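Protein TASOR (Homo sapiens, PDB 6TL1) is a component of the HUSH complex, which maintains epigenetic silencing of H3K9me3-rich loci by promoting recruitment of SETDB1 and MORC2. Local coordinates at residues L21-F34 and S110-D122. Residues are numbered along the deposited sequence; the frame is centred on the assembly and turned at random.
Sequences LHSSYLEPTSVTNF and SRYADLLQANPLD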
loop_
_atom_site.group_PDB
_atom_site.type_symbol
_atom_site.label_atom_id
_atom_site.label_comp_id
_atom_site.label_asym_id
_atom_site.label_seq_id
_atom_site.Cartn_x
_atom_site.Cartn_y
_atom_site.Cartn_z
ATOM N N LEU A 21 9.735 -6.743 2.200
ATOM C CA LEU A 21 9.180 -6.543 3.539
ATOM C C LEU A 21 10.256 -6.127 4.538
ATOM O O LEU A 21 10.086 -5.139 5.263
ATOM C CB LEU A 21 8.484 -7.818 4.008
ATOM C CG LEU A 21 7.280 -8.245 3.155
ATOM C CD1 LEU A 21 7.030 -9.722 3.318
ATOM C CD2 LEU A 21 6.035 -7.459 3.516
ATOM N N HIS A 22 11.384 -6.853 4.574
ATOM C CA HIS A 22 12.437 -6.561 5.547
ATOM C C HIS A 22 13.003 -5.161 5.377
ATOM O O HIS A 22 13.459 -4.554 6.349
ATOM C CB HIS A 22 13.578 -7.583 5.435
ATOM C CG HIS A 22 13.251 -8.914 6.021
ATOM N ND1 HIS A 22 14.079 -10.009 5.886
ATOM C CD2 HIS A 22 12.195 -9.326 6.762
ATOM C CE1 HIS A 22 13.545 -11.040 6.518
ATOM N NE2 HIS A 22 12.402 -10.653 7.057
ATOM N N SER A 23 13.049 -4.658 4.156
ATOM C CA SER A 23 13.589 -3.325 3.942
ATOM C C SER A 23 12.559 -2.220 4.178
ATOM O O SER A 23 12.897 -1.041 4.039
ATOM C CB SER A 23 14.170 -3.234 2.533
ATOM O OG SER A 23 13.133 -3.305 1.582
ATOM N N SER A 24 11.312 -2.565 4.512
ATOM C CA SER A 24 10.223 -1.594 4.580
ATOM C C SER A 24 9.623 -1.482 5.981
ATOM O O SER A 24 8.487 -1.021 6.135
ATOM C CB SER A 24 9.135 -1.963 3.573
ATOM O OG SER A 24 9.695 -2.173 2.282
ATOM N N TYR A 25 10.361 -1.886 7.000
ATOM C CA TYR A 25 9.887 -1.781 8.369
ATOM C C TYR A 25 10.056 -0.366 8.895
ATOM O O TYR A 25 10.997 0.353 8.538
ATOM C CB TYR A 25 10.651 -2.742 9.288
ATOM C CG TYR A 25 10.351 -4.212 9.080
ATOM C CD1 TYR A 25 9.091 -4.634 8.683
ATOM C CD2 TYR A 25 11.339 -5.182 9.285
ATOM C CE1 TYR A 25 8.815 -5.977 8.497
ATOM C CE2 TYR A 25 11.073 -6.526 9.103
ATOM C CZ TYR A 25 9.811 -6.913 8.700
ATOM O OH TYR A 25 9.537 -8.241 8.514
ATOM N N LEU A 26 9.130 0.034 9.762
ATOM C CA LEU A 26 9.376 1.249 10.524
ATOM C C LEU A 26 10.426 0.986 11.592
ATOM O O LEU A 26 11.285 1.834 11.861
ATOM C CB LEU A 26 8.086 1.751 11.163
ATOM C CG LEU A 26 8.330 2.909 12.128
ATOM C CD1 LEU A 26 8.776 4.148 11.361
ATOM C CD2 LEU A 26 7.086 3.198 12.968
ATOM N N GLU A 27 10.390 -0.196 12.194
ATOM C CA GLU A 27 11.446 -0.629 13.105
ATOM C C GLU A 27 12.131 -1.832 12.470
ATOM O O GLU A 27 11.593 -2.954 12.527
ATOM C CB GLU A 27 10.861 -0.989 14.467
ATOM C CG GLU A 27 10.210 0.185 15.178
ATOM C CD GLU A 27 9.712 -0.178 16.569
ATOM O OE1 GLU A 27 10.100 -1.256 17.076
ATOM O OE2 GLU A 27 8.930 0.607 17.144
ATOM N N PRO A 28 13.333 -1.673 11.907
ATOM C CA PRO A 28 13.966 -2.807 11.203
ATOM C C PRO A 28 14.144 -4.061 12.055
ATOM O O PRO A 28 14.248 -5.152 11.481
ATOM C CB PRO A 28 15.308 -2.223 10.744
ATOM C CG PRO A 28 14.999 -0.764 10.556
ATOM C CD PRO A 28 14.091 -0.424 11.715
ATOM N N THR A 29 14.161 -3.946 13.392
ATOM C CA THR A 29 14.208 -5.115 14.269
ATOM C C THR A 29 12.916 -5.922 14.276
ATOM O O THR A 29 12.878 -6.980 14.920
ATOM C CB THR A 29 14.572 -4.711 15.702
ATOM O OG1 THR A 29 13.711 -3.653 16.151
ATOM C CG2 THR A 29 16.023 -4.273 15.762
ATOM N N SER A 30 11.859 -5.456 13.597
ATOM C CA SER A 30 10.676 -6.279 13.400
ATOM C C SER A 30 11.010 -7.556 12.637
ATOM O O SER A 30 10.143 -8.425 12.495
ATOM C CB SER A 30 9.595 -5.509 12.619
ATOM O OG SER A 30 9.044 -4.433 13.374
ATOM N N VAL A 31 12.236 -7.669 12.117
ATOM C CA VAL A 31 12.663 -8.871 11.410
ATOM C C VAL A 31 12.605 -10.097 12.312
ATOM O O VAL A 31 12.435 -11.219 11.825
ATOM C CB VAL A 31 14.076 -8.659 10.821
ATOM C CG1 VAL A 31 15.123 -8.570 11.931
ATOM C CG2 VAL A 31 14.426 -9.783 9.858
ATOM N N THR A 32 12.726 -9.917 13.634
ATOM C CA THR A 32 12.641 -11.061 14.537
ATOM C C THR A 32 11.210 -11.469 14.837
ATOM O O THR A 32 10.977 -12.611 15.239
ATOM C CB THR A 32 13.353 -10.771 15.860
ATOM O OG1 THR A 32 12.556 -9.879 16.656
ATOM C CG2 THR A 32 14.685 -10.140 15.593
ATOM N N ASN A 33 10.243 -10.582 14.615
ATOM C CA ASN A 33 8.867 -10.866 14.997
ATOM C C ASN A 33 8.020 -11.463 13.885
ATOM O O ASN A 33 7.026 -12.132 14.183
ATOM C CB ASN A 33 8.194 -9.576 15.498
ATOM C CG ASN A 33 9.022 -8.864 16.556
ATOM O OD1 ASN A 33 9.347 -9.454 17.575
ATOM N ND2 ASN A 33 9.410 -7.631 16.295
ATOM N N PHE A 34 8.402 -11.295 12.628
ATOM C CA PHE A 34 7.632 -11.838 11.516
ATOM C C PHE A 34 8.330 -13.054 10.934
ATOM O O PHE A 34 9.518 -12.995 10.607
ATOM C CB PHE A 34 7.417 -10.777 10.444
ATOM C CG PHE A 34 6.446 -9.709 10.866
ATOM C CD1 PHE A 34 5.085 -9.904 10.708
ATOM C CD2 PHE A 34 6.892 -8.523 11.436
ATOM C CE1 PHE A 34 4.174 -8.931 11.108
ATOM C CE2 PHE A 34 5.993 -7.544 11.830
ATOM C CZ PHE A 34 4.638 -7.753 11.673
ATOM N N SER A 110 -0.500 0.949 3.682
ATOM C CA SER A 110 0.529 1.185 4.696
ATOM C C SER A 110 1.878 1.427 4.038
ATOM O O SER A 110 2.263 0.731 3.093
ATOM C CB SER A 110 0.673 -0.006 5.649
ATOM O OG SER A 110 -0.375 -0.102 6.583
ATOM N N ARG A 111 2.595 2.420 4.550
ATOM C CA ARG A 111 3.970 2.674 4.131
ATOM C C ARG A 111 4.928 1.619 4.681
ATOM O O ARG A 111 5.964 1.333 4.065
ATOM C CB ARG A 111 4.393 4.068 4.608
ATOM C CG ARG A 111 5.870 4.393 4.513
ATOM C CD ARG A 111 6.122 5.896 4.571
ATOM N NE ARG A 111 7.542 6.198 4.756
ATOM C CZ ARG A 111 8.020 7.355 5.218
ATOM N NH1 ARG A 111 7.193 8.335 5.553
ATOM N NH2 ARG A 111 9.331 7.530 5.349
ATOM N N TYR A 112 4.621 1.062 5.846
ATOM C CA TYR A 112 5.546 0.221 6.592
ATOM C C TYR A 112 4.977 -1.181 6.743
ATOM O O TYR A 112 3.805 -1.347 7.093
ATOM C CB TYR A 112 5.837 0.816 7.970
ATOM C CG TYR A 112 6.571 2.135 7.939
ATOM C CD1 TYR A 112 7.887 2.192 7.526
ATOM C CD2 TYR A 112 5.947 3.327 8.329
ATOM C CE1 TYR A 112 8.582 3.376 7.502
ATOM C CE2 TYR A 112 6.641 4.538 8.300
ATOM C CZ TYR A 112 7.968 4.540 7.888
ATOM O OH TYR A 112 8.704 5.692 7.841
ATOM N N ALA A 113 5.821 -2.186 6.499
ATOM C CA ALA A 113 5.365 -3.570 6.516
ATOM C C ALA A 113 5.140 -4.119 7.914
ATOM O O ALA A 113 4.569 -5.209 8.031
ATOM C CB ALA A 113 6.371 -4.463 5.788
ATOM N N ASP A 114 5.586 -3.425 8.971
ATOM C CA ASP A 114 5.325 -3.870 10.336
ATOM C C ASP A 114 4.242 -3.046 11.026
ATOM O O ASP A 114 3.996 -3.244 12.220
ATOM C CB ASP A 114 6.617 -3.871 11.179
ATOM C CG ASP A 114 7.366 -2.549 11.136
ATOM O OD1 ASP A 114 7.014 -1.665 10.321
ATOM O OD2 ASP A 114 8.351 -2.415 11.897
ATOM N N LEU A 115 3.552 -2.166 10.284
ATOM C CA LEU A 115 2.504 -1.278 10.807
ATOM C C LEU A 115 1.266 -1.460 9.934
ATOM O O LEU A 115 0.993 -0.643 9.050
ATOM C CB LEU A 115 2.986 0.168 10.813
ATOM C CG LEU A 115 2.124 1.199 11.543
ATOM C CD1 LEU A 115 1.600 0.643 12.851
ATOM C CD2 LEU A 115 2.951 2.458 11.792
ATOM N N LEU A 116 0.514 -2.530 10.196
ATOM C CA LEU A 116 -0.578 -2.957 9.330
ATOM C C LEU A 116 -1.967 -2.798 9.939
ATOM O O LEU A 116 -2.953 -3.179 9.297
ATOM C CB LEU A 116 -0.367 -4.422 8.933
ATOM C CG LEU A 116 1.010 -4.712 8.345
ATOM C CD1 LEU A 116 1.295 -6.214 8.363
ATOM C CD2 LEU A 116 1.109 -4.135 6.943
ATOM N N GLN A 117 -2.079 -2.232 11.133
ATOM C CA GLN A 117 -3.357 -2.074 11.821
ATOM C C GLN A 117 -3.126 -1.103 12.969
ATOM O O GLN A 117 -1.983 -0.836 13.348
ATOM C CB GLN A 117 -3.917 -3.422 12.308
ATOM C CG GLN A 117 -3.354 -3.873 13.633
ATOM C CD GLN A 117 -3.842 -5.241 14.091
ATOM O OE1 GLN A 117 -4.583 -5.926 13.390
ATOM N NE2 GLN A 117 -3.451 -5.624 15.303
ATOM N N ALA A 118 -4.226 -0.560 13.503
ATOM C CA ALA A 118 -4.122 0.548 14.444
ATOM C C ALA A 118 -3.451 0.127 15.743
ATOM O O ALA A 118 -2.599 0.848 16.272
ATOM C CB ALA A 118 -5.509 1.127 14.725
ATOM N N ASN A 119 -3.797 -1.035 16.260
ATOM C CA ASN A 119 -3.257 -1.526 17.514
ATOM C C ASN A 119 -2.168 -2.558 17.261
ATOM O O ASN A 119 -2.026 -3.075 16.151
ATOM C CB ASN A 119 -4.395 -2.098 18.363
ATOM C CG ASN A 119 -5.476 -1.060 18.637
ATOM O OD1 ASN A 119 -5.205 0.145 18.639
ATOM N ND2 ASN A 119 -6.703 -1.518 18.839
ATOM N N PRO A 120 -1.363 -2.878 18.274
ATOM C CA PRO A 120 -0.292 -3.861 18.073
ATOM C C PRO A 120 -0.852 -5.246 17.806
ATOM O O PRO A 120 -1.909 -5.625 18.318
ATOM C CB PRO A 120 0.470 -3.833 19.407
ATOM C CG PRO A 120 0.196 -2.474 19.966
ATOM C CD PRO A 120 -1.231 -2.188 19.571
ATOM N N LEU A 121 -0.109 -6.018 17.017
ATOM C CA LEU A 121 -0.492 -7.401 16.774
ATOM C C LEU A 121 -0.301 -8.237 18.035
ATOM O O LEU A 121 0.614 -8.002 18.830
ATOM C CB LEU A 121 0.336 -8.000 15.638
ATOM C CG LEU A 121 0.208 -7.331 14.278
ATOM C CD1 LEU A 121 1.262 -7.848 13.317
ATOM C CD2 LEU A 121 -1.183 -7.584 13.734
ATOM N N ASP A 122 -1.187 -9.216 18.214
ATOM C CA ASP A 122 -1.086 -10.167 19.312
ATOM C C ASP A 122 -0.073 -11.260 18.981
ATOM O O ASP A 122 0.104 -11.632 17.819
ATOM C CB ASP A 122 -2.450 -10.798 19.601
ATOM C CG ASP A 122 -3.473 -9.790 20.108
ATOM O OD1 ASP A 122 -3.080 -8.667 20.491
ATOM O OD2 ASP A 122 -4.678 -10.125 20.116
#
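Asp114 OD2 takes two bonds from the 21-34 segment: Ser30 OG reaches its anti lone pair at 2.6 Å, and Glu27 N its syn lone pair at 3.0 Å. The other oxygen, Asp114 OD1, receives Leu26 N at 2.8 Å, nearly straight at 167°. With three donors on two oxygens, the buried carboxylate has its rotation fixed, and such a setting would favour the charged form. Its CG stands between the backbone N and the carbonyl carbon (chi1 52°), which turns the oxygens to the Leu26 and Glu27 amides. In this pseudo-PARP domain the carboxylate thus ties the loop following helix 12-22 to the loop that leads from strand 107-110 to strand 126-134. Asp114 is the third residue of a type I turn, Tyr112 to Leu115, and the turn is also held by Ala113 N, 2.9 Å from Ser24 O. Beside it Leu26 CB lies over one face of the Tyr112 ring, 3.7 Å from the centroid, a CH-pi contact; Arg111 CG covers the opposite face. Deeper in, Ala113 CB packs on Leu21 CD2 at 3.8 Å. Phe34 reaches Asp114 CB with CE2 and Leu121 CD1 with CZ, and meets Phe207 of strand 199-209 edge-to-face.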